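Long-range contacts in protein BOLA1, chloroplastic (Arabidopsis thaliana, PDB 4PUG), which may act alone or with glutaredoxin as a redox-regulated transcriptional regulator or a factor regulating iron-sulfur cluster biogenesis, and binds a labile iron-sulfur cluster in heterodimers with glutaredoxin: residues Asn49-Ser54 / Ser85-Thr90; Arg9-Leu14 / Leu23-Val28; Lys16-Val21 / Arg67-Leu72; Asp27-His32 / Glu45-Val50. All blocks are in the same frame, centred on the assembly; numbering follows the deposited sequence.

Contact 1: residues Asn49-Ser54 / Ser85-Thr90; sequences NVKIVS and SIVSKT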
# COMPACT_ATOMS: atom_id res chain seq x y z
N ASN A 49 -3.41 -1.05 5.01
CA ASN A 49 -2.45 -2.03 5.47
C ASN A 49 -1.97 -2.83 4.26
O ASN A 49 -2.78 -3.43 3.56
CB ASN A 49 -3.07 -2.99 6.49
CG ASN A 49 -3.47 -2.29 7.78
OD1 ASN A 49 -2.76 -1.42 8.27
ND2 ASN A 49 -4.62 -2.68 8.32
N VAL A 50 -0.67 -2.81 4.01
CA VAL A 50 -0.12 -3.47 2.84
C VAL A 50 0.91 -4.53 3.23
O VAL A 50 1.89 -4.24 3.93
CB VAL A 50 0.53 -2.46 1.87
CG1 VAL A 50 1.07 -3.18 0.64
CG2 VAL A 50 -0.48 -1.40 1.46
N LYS A 51 0.68 -5.76 2.78
CA LYS A 51 1.66 -6.82 2.94
C LYS A 51 2.22 -7.21 1.58
O LYS A 51 1.47 -7.55 0.67
CB LYS A 51 1.06 -8.03 3.65
CG LYS A 51 2.03 -9.20 3.74
CD LYS A 51 1.46 -10.36 4.54
CE LYS A 51 2.48 -11.50 4.61
NZ LYS A 51 2.42 -12.24 5.90
N ILE A 52 3.54 -7.14 1.45
CA ILE A 52 4.21 -7.46 0.20
C ILE A 52 5.26 -8.54 0.41
O ILE A 52 6.25 -8.33 1.12
CB ILE A 52 4.88 -6.22 -0.41
CG1 ILE A 52 3.92 -5.02 -0.40
CG2 ILE A 52 5.36 -6.51 -1.82
CD1 ILE A 52 4.59 -3.70 -0.71
N VAL A 53 5.05 -9.70 -0.21
CA VAL A 53 6.02 -10.77 -0.23
C VAL A 53 6.65 -10.89 -1.63
O VAL A 53 5.99 -11.36 -2.59
CB VAL A 53 5.41 -12.12 0.19
CG1 VAL A 53 6.49 -13.17 0.28
CG2 VAL A 53 4.70 -11.97 1.54
N SER A 54 7.91 -10.48 -1.71
CA SER A 54 8.65 -10.34 -2.96
C SER A 54 10.12 -10.69 -2.76
O SER A 54 10.66 -10.47 -1.67
CB SER A 54 8.54 -8.90 -3.46
OG SER A 54 9.65 -8.57 -4.28
N SER A 85 0.50 1.32 6.55
CA SER A 85 1.18 0.34 7.39
C SER A 85 1.80 -0.75 6.52
O SER A 85 1.13 -1.31 5.67
CB SER A 85 0.20 -0.28 8.39
OG SER A 85 0.83 -1.27 9.19
N ILE A 86 3.08 -1.05 6.72
CA ILE A 86 3.79 -1.92 5.79
C ILE A 86 4.41 -3.17 6.42
O ILE A 86 5.16 -3.08 7.39
CB ILE A 86 4.91 -1.17 5.05
CG1 ILE A 86 4.35 0.08 4.38
CG2 ILE A 86 5.57 -2.07 4.02
CD1 ILE A 86 5.39 0.89 3.66
N VAL A 87 4.10 -4.33 5.84
CA VAL A 87 4.83 -5.55 6.13
C VAL A 87 5.51 -6.00 4.85
O VAL A 87 4.83 -6.33 3.88
CB VAL A 87 3.91 -6.67 6.65
CG1 VAL A 87 4.71 -7.93 6.91
CG2 VAL A 87 3.18 -6.22 7.90
N SER A 88 6.83 -6.01 4.84
CA SER A 88 7.57 -6.36 3.63
C SER A 88 8.51 -7.54 3.88
O SER A 88 9.47 -7.43 4.64
CB SER A 88 8.36 -5.15 3.13
OG SER A 88 9.18 -4.61 4.16
N LYS A 89 8.21 -8.68 3.25
CA LYS A 89 8.97 -9.90 3.50
C LYS A 89 9.45 -10.57 2.21
O LYS A 89 9.02 -10.22 1.11
CB LYS A 89 8.12 -10.90 4.30
CG LYS A 89 7.31 -10.29 5.44
CD LYS A 89 8.18 -9.75 6.56
CE LYS A 89 8.79 -10.87 7.39
NZ LYS A 89 9.45 -10.35 8.62
N THR A 90 10.36 -11.53 2.37
CA THR A 90 10.78 -12.39 1.27
C THR A 90 9.99 -13.70 1.37
O THR A 90 9.48 -14.02 2.43
CB THR A 90 12.30 -12.68 1.32
OG1 THR A 90 12.62 -13.37 2.54
CG2 THR A 90 13.09 -11.38 1.25
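Asn49 and Ser85 stand side by side near the start of a parallel strand pair, 49-53 and 85-89, whose axes approach to 4.8 Å at an angle of 9°. The Asn49 side chain rises from the face that also carries Ser85, Lys51 and Val87. At CB a chi1 of -65° sets CG beside the backbone N, and CG passes 4.2 Å from Ser85 CB. OD1 comes closer, reaching that same CB of Ser85 at 3.2 Å. The other tip atom, ND2, is hydrogen-bonded to Glu26 OE1, which links the amide to the strand beyond. Beneath the side chains the backbones form a regular ladder: Val50 N donates to Ser85 O (2.9 Å), Val87 N to Val50 O, Ile52 N to Val87 O and Lys89 N to Ile52 O. A fifth bond, Ser54 N to Lys89 O at 3.0 Å, carries the ladder one residue past the end of strand 47-53, where Val53 CG1 rests 3.7 Å from Thr90 C. CA-H...O contacts line the ladder. Strand 47-53 is central, with the antiparallel strand 22-27 along its other edge; Val50 and Ile52 pack on helix 6-18, while Ile86 and Ser88 meet helix 62-72.

Contact 2: residues Arg9-Leu14 / Leu23-Val28; sequences RMREKL and LVIEDV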
# COMPACT_ATOMS: atom_id res chain seq x y z
N ARG A 9 -4.54 1.50 -8.07
CA ARG A 9 -3.27 2.13 -8.44
C ARG A 9 -2.13 1.54 -7.64
O ARG A 9 -1.08 1.20 -8.18
CB ARG A 9 -3.32 3.65 -8.24
CG ARG A 9 -4.24 4.38 -9.20
CD ARG A 9 -3.97 5.88 -9.19
NE ARG A 9 -4.15 6.48 -7.87
CZ ARG A 9 -5.31 6.89 -7.38
NH1 ARG A 9 -6.41 6.77 -8.11
NH2 ARG A 9 -5.38 7.42 -6.17
N MET A 10 -2.34 1.43 -6.33
CA MET A 10 -1.34 0.84 -5.46
C MET A 10 -1.02 -0.59 -5.86
O MET A 10 0.15 -0.96 -5.94
CB MET A 10 -1.78 0.90 -3.99
CG MET A 10 -1.89 2.32 -3.46
SD MET A 10 -2.41 2.40 -1.74
CE MET A 10 -3.90 1.42 -1.78
N ARG A 11 -2.04 -1.40 -6.14
CA ARG A 11 -1.80 -2.77 -6.57
C ARG A 11 -1.01 -2.84 -7.87
O ARG A 11 -0.07 -3.61 -7.98
CB ARG A 11 -3.11 -3.57 -6.72
CG ARG A 11 -2.87 -5.00 -7.18
CD ARG A 11 -4.11 -5.85 -7.04
NE ARG A 11 -4.60 -5.89 -5.67
CZ ARG A 11 -4.13 -6.69 -4.72
NH1 ARG A 11 -3.14 -7.53 -4.99
NH2 ARG A 11 -4.64 -6.64 -3.50
N GLU A 12 -1.40 -2.02 -8.85
CA GLU A 12 -0.72 -1.98 -10.14
C GLU A 12 0.74 -1.62 -9.96
O GLU A 12 1.63 -2.34 -10.42
CB GLU A 12 -1.40 -0.99 -11.08
CG GLU A 12 -0.80 -0.94 -12.49
CD GLU A 12 0.28 0.12 -12.63
OE1 GLU A 12 0.49 0.90 -11.68
OE2 GLU A 12 0.93 0.18 -13.71
N LYS A 13 0.99 -0.51 -9.27
CA LYS A 13 2.35 -0.05 -9.01
C LYS A 13 3.21 -1.08 -8.29
O LYS A 13 4.29 -1.43 -8.75
CB LYS A 13 2.34 1.26 -8.23
CG LYS A 13 3.73 1.83 -8.01
CD LYS A 13 3.81 3.28 -8.45
CE LYS A 13 5.25 3.73 -8.57
NZ LYS A 13 5.37 5.21 -8.78
N LEU A 14 2.73 -1.56 -7.15
CA LEU A 14 3.49 -2.53 -6.35
C LEU A 14 3.75 -3.83 -7.10
O LEU A 14 4.88 -4.32 -7.12
CB LEU A 14 2.79 -2.82 -5.02
CG LEU A 14 2.69 -1.63 -4.07
CD1 LEU A 14 1.88 -1.99 -2.83
CD2 LEU A 14 4.08 -1.13 -3.69
N LEU A 23 0.54 -10.23 -2.40
CA LEU A 23 0.25 -8.80 -2.25
C LEU A 23 -1.14 -8.56 -1.67
O LEU A 23 -2.16 -8.76 -2.34
CB LEU A 23 0.41 -8.08 -3.59
CG LEU A 23 0.18 -6.56 -3.57
CD1 LEU A 23 1.03 -5.90 -2.49
CD2 LEU A 23 0.49 -5.97 -4.93
N VAL A 24 -1.17 -8.14 -0.41
CA VAL A 24 -2.42 -7.81 0.26
C VAL A 24 -2.54 -6.30 0.45
O VAL A 24 -1.68 -5.67 1.07
CB VAL A 24 -2.52 -8.49 1.64
CG1 VAL A 24 -3.90 -8.25 2.24
CG2 VAL A 24 -2.25 -9.98 1.52
N ILE A 25 -3.61 -5.73 -0.09
CA ILE A 25 -3.87 -4.30 0.06
C ILE A 25 -5.23 -4.09 0.72
O ILE A 25 -6.27 -4.14 0.07
CB ILE A 25 -3.79 -3.56 -1.28
CG1 ILE A 25 -2.40 -3.73 -1.89
CG2 ILE A 25 -4.12 -2.09 -1.10
CD1 ILE A 25 -2.13 -2.84 -3.07
N GLU A 26 -5.20 -3.87 2.04
CA GLU A 26 -6.41 -3.79 2.84
C GLU A 26 -6.78 -2.35 3.16
O GLU A 26 -6.00 -1.63 3.79
CB GLU A 26 -6.24 -4.58 4.13
CG GLU A 26 -7.50 -4.65 4.98
CD GLU A 26 -7.24 -5.24 6.35
OE1 GLU A 26 -6.12 -5.08 6.87
OE2 GLU A 26 -8.16 -5.87 6.91
N ASP A 27 -7.97 -1.95 2.73
CA ASP A 27 -8.52 -0.64 3.04
C ASP A 27 -9.22 -0.70 4.40
O ASP A 27 -10.20 -1.43 4.56
CB ASP A 27 -9.52 -0.22 1.96
CG ASP A 27 -9.88 1.26 2.02
OD1 ASP A 27 -9.74 1.87 3.10
OD2 ASP A 27 -10.31 1.82 0.99
N VAL A 28 -8.72 0.05 5.37
CA VAL A 28 -9.36 0.15 6.67
C VAL A 28 -9.74 1.59 6.99
O VAL A 28 -9.84 1.97 8.16
CB VAL A 28 -8.46 -0.40 7.80
CG1 VAL A 28 -8.37 -1.92 7.72
CG2 VAL A 28 -7.07 0.23 7.74
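Arg11 reaches from helix 6-18 to Leu23 on strand 22-27, where NH1 donates to Leu23 O at 3.1 Å with an N-H...O angle of 159°. Its CG lies anti to the backbone N (chi1 179°), and a bend at chi3 brings NH1 to the carbonyl. The oxygen lies in the guanidinium plane, whereas the donor approaches from above the carbonyl plane, 40° out of it. NH2 adds a weak bond to the same oxygen, and Ile25 CG1 covers one guanidinium face. Ile25 is the main apolar contact: CD1 presses on the helix backbone, 3.4 Å from Arg11 N, and CG2 meets Met10 CE at 3.6 Å. Leu23 lies across Leu14, with CD2 3.9 Å from Leu14 CB. Replacing Leu23 by an alanine would probably open a gap beside Leu14 and strip the apolar carbons from beside Arg11 NH1, although the carbonyl acceptor would remain. Farther out, Met10 and Ile25 both touch Phe48, Leu23 touches Ile52, and strand 22-27, an outermost strand, is bonded to strand 47-53. Apolar burial thus carries the interface, while one fairly straight and one weak bond to a single oxygen tie the exposed arginine at its border.

Contact 3: residues Lys16-Val21 / Arg67-Leu72; sequences KELEPV and RLVYHL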
# COMPACT_ATOMS: atom_id res chain seq x y z
N LYS A 16 3.77 -4.30 -10.30
CA LYS A 16 4.68 -4.04 -11.41
C LYS A 16 6.13 -3.89 -10.95
O LYS A 16 7.04 -4.46 -11.55
CB LYS A 16 4.24 -2.81 -12.22
CG LYS A 16 5.17 -2.50 -13.39
CD LYS A 16 4.52 -1.59 -14.42
CE LYS A 16 4.44 -0.15 -13.93
NZ LYS A 16 5.51 0.69 -14.54
N GLU A 17 6.36 -3.13 -9.89
CA GLU A 17 7.73 -2.83 -9.46
C GLU A 17 8.42 -3.96 -8.68
O GLU A 17 9.63 -4.15 -8.81
CB GLU A 17 7.79 -1.52 -8.67
CG GLU A 17 7.53 -0.29 -9.52
CD GLU A 17 8.30 -0.32 -10.83
OE1 GLU A 17 9.52 -0.59 -10.80
OE2 GLU A 17 7.68 -0.08 -11.89
N LEU A 18 7.66 -4.70 -7.88
CA LEU A 18 8.27 -5.67 -6.97
C LEU A 18 7.95 -7.12 -7.32
O LEU A 18 8.48 -8.04 -6.69
CB LEU A 18 7.87 -5.36 -5.53
CG LEU A 18 8.28 -3.97 -5.06
CD1 LEU A 18 7.82 -3.72 -3.63
CD2 LEU A 18 9.78 -3.78 -5.19
N GLU A 19 7.11 -7.31 -8.34
CA GLU A 19 6.57 -8.62 -8.72
C GLU A 19 6.32 -9.56 -7.54
O GLU A 19 6.83 -10.68 -7.52
CB GLU A 19 7.46 -9.30 -9.76
CG GLU A 19 7.62 -8.50 -11.05
CD GLU A 19 8.52 -9.19 -12.06
OE1 GLU A 19 8.52 -10.44 -12.11
OE2 GLU A 19 9.22 -8.48 -12.80
N PRO A 20 5.55 -9.10 -6.54
CA PRO A 20 5.42 -9.92 -5.34
C PRO A 20 4.72 -11.24 -5.60
O PRO A 20 3.82 -11.33 -6.44
CB PRO A 20 4.57 -9.05 -4.41
CG PRO A 20 3.77 -8.21 -5.33
CD PRO A 20 4.66 -7.93 -6.51
N VAL A 21 5.13 -12.28 -4.88
CA VAL A 21 4.40 -13.53 -4.93
C VAL A 21 3.15 -13.38 -4.07
O VAL A 21 2.14 -14.06 -4.30
CB VAL A 21 5.26 -14.73 -4.48
CG1 VAL A 21 5.55 -14.67 -2.98
CG2 VAL A 21 4.58 -16.03 -4.85
N ARG A 67 11.57 2.12 2.89
CA ARG A 67 11.84 3.34 2.13
C ARG A 67 11.52 3.13 0.67
O ARG A 67 11.04 4.05 -0.01
CB ARG A 67 13.31 3.75 2.26
CG ARG A 67 13.68 4.40 3.57
CD ARG A 67 15.19 4.61 3.65
NE ARG A 67 15.61 5.88 3.07
CZ ARG A 67 15.94 6.06 1.79
NH1 ARG A 67 15.91 5.04 0.94
NH2 ARG A 67 16.30 7.27 1.37
N LEU A 68 11.80 1.93 0.17
CA LEU A 68 11.48 1.58 -1.20
C LEU A 68 9.97 1.65 -1.42
O LEU A 68 9.49 2.33 -2.34
CB LEU A 68 12.01 0.19 -1.55
CG LEU A 68 11.64 -0.39 -2.91
CD1 LEU A 68 12.10 0.51 -4.04
CD2 LEU A 68 12.19 -1.80 -3.08
N VAL A 69 9.22 0.96 -0.56
CA VAL A 69 7.76 0.95 -0.67
C VAL A 69 7.17 2.36 -0.56
O VAL A 69 6.30 2.74 -1.34
CB VAL A 69 7.10 0.01 0.35
CG1 VAL A 69 5.58 0.01 0.18
CG2 VAL A 69 7.64 -1.41 0.21
N TYR A 70 7.66 3.15 0.41
CA TYR A 70 7.19 4.52 0.58
C TYR A 70 7.50 5.37 -0.66
O TYR A 70 6.70 6.21 -1.06
CB TYR A 70 7.82 5.17 1.82
CG TYR A 70 6.91 5.19 3.02
CD1 TYR A 70 6.24 6.34 3.41
CD2 TYR A 70 6.71 4.04 3.78
CE1 TYR A 70 5.40 6.35 4.52
CE2 TYR A 70 5.88 4.04 4.88
CZ TYR A 70 5.23 5.19 5.25
OH TYR A 70 4.40 5.19 6.35
N HIS A 71 8.66 5.13 -1.25
CA HIS A 71 9.05 5.82 -2.48
C HIS A 71 8.09 5.48 -3.62
O HIS A 71 7.68 6.36 -4.37
CB HIS A 71 10.48 5.46 -2.87
CG HIS A 71 10.85 5.92 -4.24
ND1 HIS A 71 11.11 7.24 -4.54
CD2 HIS A 71 11.01 5.24 -5.40
CE1 HIS A 71 11.41 7.36 -5.82
NE2 HIS A 71 11.35 6.16 -6.37
N LEU A 72 7.75 4.20 -3.74
CA LEU A 72 6.82 3.78 -4.78
C LEU A 72 5.42 4.37 -4.61
O LEU A 72 4.68 4.54 -5.58
CB LEU A 72 6.74 2.25 -4.85
CG LEU A 72 8.03 1.54 -5.28
CD1 LEU A 72 7.87 0.04 -5.20
CD2 LEU A 72 8.42 1.97 -6.69
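Leu18, at the last turn of helix 6-18, meets Leu68 and Leu72 of helix 62-72 through aliphatic carbons alone. Its CD2 lies 3.8 Å from Leu68 CD2, the two leucines running alongside each other and pointing opposite ways, and its CG sits 4.0 Å from Leu72 CD1 where the two side chains cross at a slant. Val69 borders this group, its CG2 4.5 Å from Leu18 CD1. A second apolar touch uses only the aliphatic part of a charged residue: Leu72 CD2 rests 3.7 Å from Glu17 CG, and Leu72 CD1 lies 3.8 Å from Glu17 CB. A bend at chi2 (-46°) turns the Glu17 carboxylate off this line. No polar bond joins the two segments; Glu17 OE2 forms a long salt bridge with Lys16 NZ at 3.5 Å, and Leu18 O accepts from Ser54 OG of the neighbouring loop. Glu19 then leaves the helix with positive phi, and the chain heads for strand 22-27. Leu18 and Val69 also reach Ile52 in the sheet. Two helices leaning together over one face of a three-stranded mixed sheet, the second lying in the crossover between parallel strands 47-53 and 83-89, belong to the BolA fold, which resembles class II KH domains.

Contact 4: residues Asp27-His32 / Glu45-Val50; sequences DVSYQH and ETHFNV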
# COMPACT_ATOMS: atom_id res chain seq x y z
N ASP A 27 -7.97 -1.95 2.73
CA ASP A 27 -8.52 -0.64 3.04
C ASP A 27 -9.22 -0.70 4.40
O ASP A 27 -10.20 -1.43 4.56
CB ASP A 27 -9.52 -0.22 1.96
CG ASP A 27 -9.88 1.26 2.02
OD1 ASP A 27 -9.74 1.87 3.10
OD2 ASP A 27 -10.31 1.82 0.99
N VAL A 28 -8.72 0.05 5.37
CA VAL A 28 -9.36 0.15 6.67
C VAL A 28 -9.74 1.59 6.99
O VAL A 28 -9.84 1.97 8.16
CB VAL A 28 -8.46 -0.40 7.80
CG1 VAL A 28 -8.37 -1.92 7.72
CG2 VAL A 28 -7.07 0.23 7.74
N SER A 29 -9.96 2.39 5.95
CA SER A 29 -10.29 3.80 6.11
C SER A 29 -11.61 4.01 6.86
O SER A 29 -11.78 5.01 7.55
CB SER A 29 -10.36 4.49 4.74
OG SER A 29 -9.13 4.41 4.05
N TYR A 30 -12.53 3.06 6.73
CA TYR A 30 -13.86 3.16 7.32
C TYR A 30 -13.84 3.19 8.85
O TYR A 30 -14.84 3.57 9.48
CB TYR A 30 -14.74 2.00 6.83
CG TYR A 30 -14.13 0.63 7.04
CD1 TYR A 30 -14.30 -0.05 8.24
CD2 TYR A 30 -13.40 0.01 6.04
CE1 TYR A 30 -13.75 -1.30 8.44
CE2 TYR A 30 -12.85 -1.25 6.23
CZ TYR A 30 -13.03 -1.90 7.43
OH TYR A 30 -12.48 -3.14 7.63
N GLN A 31 -12.71 2.81 9.43
CA GLN A 31 -12.52 2.82 10.88
C GLN A 31 -11.89 4.12 11.35
O GLN A 31 -12.06 4.52 12.50
CB GLN A 31 -11.62 1.66 11.30
CG GLN A 31 -12.26 0.29 11.27
CD GLN A 31 -11.31 -0.79 11.78
OE1 GLN A 31 -10.26 -1.03 11.18
NE2 GLN A 31 -11.67 -1.43 12.88
N HIS A 32 -11.15 4.78 10.46
CA HIS A 32 -10.32 5.91 10.86
C HIS A 32 -10.60 7.23 10.16
O HIS A 32 -10.03 8.25 10.53
CB HIS A 32 -8.84 5.55 10.68
CG HIS A 32 -8.49 4.18 11.19
ND1 HIS A 32 -8.50 3.86 12.53
CD2 HIS A 32 -8.13 3.05 10.53
CE1 HIS A 32 -8.16 2.59 12.67
NE2 HIS A 32 -7.93 2.08 11.47
N GLU A 45 -10.20 7.02 0.56
CA GLU A 45 -9.15 6.02 0.63
C GLU A 45 -7.91 6.56 1.34
O GLU A 45 -6.95 7.00 0.70
CB GLU A 45 -8.80 5.50 -0.77
CG GLU A 45 -9.96 4.79 -1.45
CD GLU A 45 -9.63 4.31 -2.84
OE1 GLU A 45 -9.62 5.15 -3.77
OE2 GLU A 45 -9.37 3.10 -3.01
N THR A 46 -7.95 6.51 2.66
CA THR A 46 -6.99 7.23 3.49
C THR A 46 -6.10 6.33 4.35
O THR A 46 -4.99 6.71 4.71
CB THR A 46 -7.71 8.21 4.43
OG1 THR A 46 -8.64 7.49 5.24
CG2 THR A 46 -8.46 9.26 3.63
N HIS A 47 -6.59 5.13 4.68
CA HIS A 47 -5.85 4.21 5.53
C HIS A 47 -5.68 2.83 4.90
O HIS A 47 -6.66 2.18 4.55
CB HIS A 47 -6.53 4.06 6.89
CG HIS A 47 -6.45 5.29 7.75
ND1 HIS A 47 -7.10 6.46 7.43
CD2 HIS A 47 -5.81 5.52 8.91
CE1 HIS A 47 -6.86 7.36 8.36
NE2 HIS A 47 -6.08 6.82 9.27
N PHE A 48 -4.43 2.39 4.77
CA PHE A 48 -4.16 1.09 4.17
C PHE A 48 -3.13 0.25 4.92
O PHE A 48 -2.12 0.76 5.41
CB PHE A 48 -3.73 1.24 2.71
CG PHE A 48 -4.88 1.49 1.76
CD1 PHE A 48 -5.57 0.43 1.20
CD2 PHE A 48 -5.26 2.78 1.43
CE1 PHE A 48 -6.62 0.65 0.33
CE2 PHE A 48 -6.31 3.01 0.56
CZ PHE A 48 -6.99 1.94 0.01
N ASN A 49 -3.41 -1.05 5.01
CA ASN A 49 -2.45 -2.03 5.47
C ASN A 49 -1.97 -2.83 4.26
O ASN A 49 -2.78 -3.43 3.56
CB ASN A 49 -3.07 -2.99 6.49
CG ASN A 49 -3.47 -2.29 7.78
OD1 ASN A 49 -2.76 -1.42 8.27
ND2 ASN A 49 -4.62 -2.68 8.32
N VAL A 50 -0.67 -2.81 4.01
CA VAL A 50 -0.12 -3.47 2.84
C VAL A 50 0.91 -4.53 3.23
O VAL A 50 1.89 -4.24 3.93
CB VAL A 50 0.53 -2.46 1.87
CG1 VAL A 50 1.07 -3.18 0.64
CG2 VAL A 50 -0.48 -1.40 1.46
O HOH W 1 -10.61 0.88 -1.47
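Two torsions place Asp27 beside Phe48 and Ser29 OG next to the backbone N of Thr46 and His47: CG of Asp27 is anti to the backbone N (chi1 -166°), and OG of Ser29 is anti to the carbonyl carbon (chi1 -60°). The result is an Asx turn where strand 22-27 ends, with Asp27 OD1 accepting from Ser29 N at 2.9 Å. The same OD1 takes the Ser29 hydroxyl proton on its syn side. Ser29 OG accepts two backbone donors, Thr46 N at 2.8 Å and His47 N at 2.7 Å, so three bonds grip it. An alanine in place of Asp27 would remove this acceptor and would probably leave the Ser29 hydroxyl able to turn away from Thr46 and His47. Asp27 CB touches Phe48 CE1 at 3.4 Å, with OD1 over a face of that ring. Val28 N bonds to His47 O, beside the non-hydrogen-bonded antiparallel pair of Asp27 with Phe48. Asp27 OD2 and Glu45 OE2 share a water that donates to both, probably easing their like charges; Glu45 OE2 is also held by Ala7 N. Over the His47 imidazole His32 CB forms a CH-pi contact, 3.4 Å from the centroid and 13° off the normal.

In the fold
From the N terminus, helix 6-18 turns back on strand 22-27, and contact 2 closes this short helix-to-strand loop. Before it closes, contact 3 has opened at 16-21, so the two cross; contact 3 ends only at helix 62-72. Contact 4 falls within that span and closes the excursion between strands 22-27 and 47-53, sharing Asp27 and Val28 with contact 2. It runs into contact 1 at Asn49 and Val50. Contact 1 crosses contact 3 and closes at the last strand. Contact 1 pairs the central strand with the last one, contact 4 ties the turn after strand 22-27 to the start of the central strand, and 2 and 3 bring the helices onto the sheet and against each other.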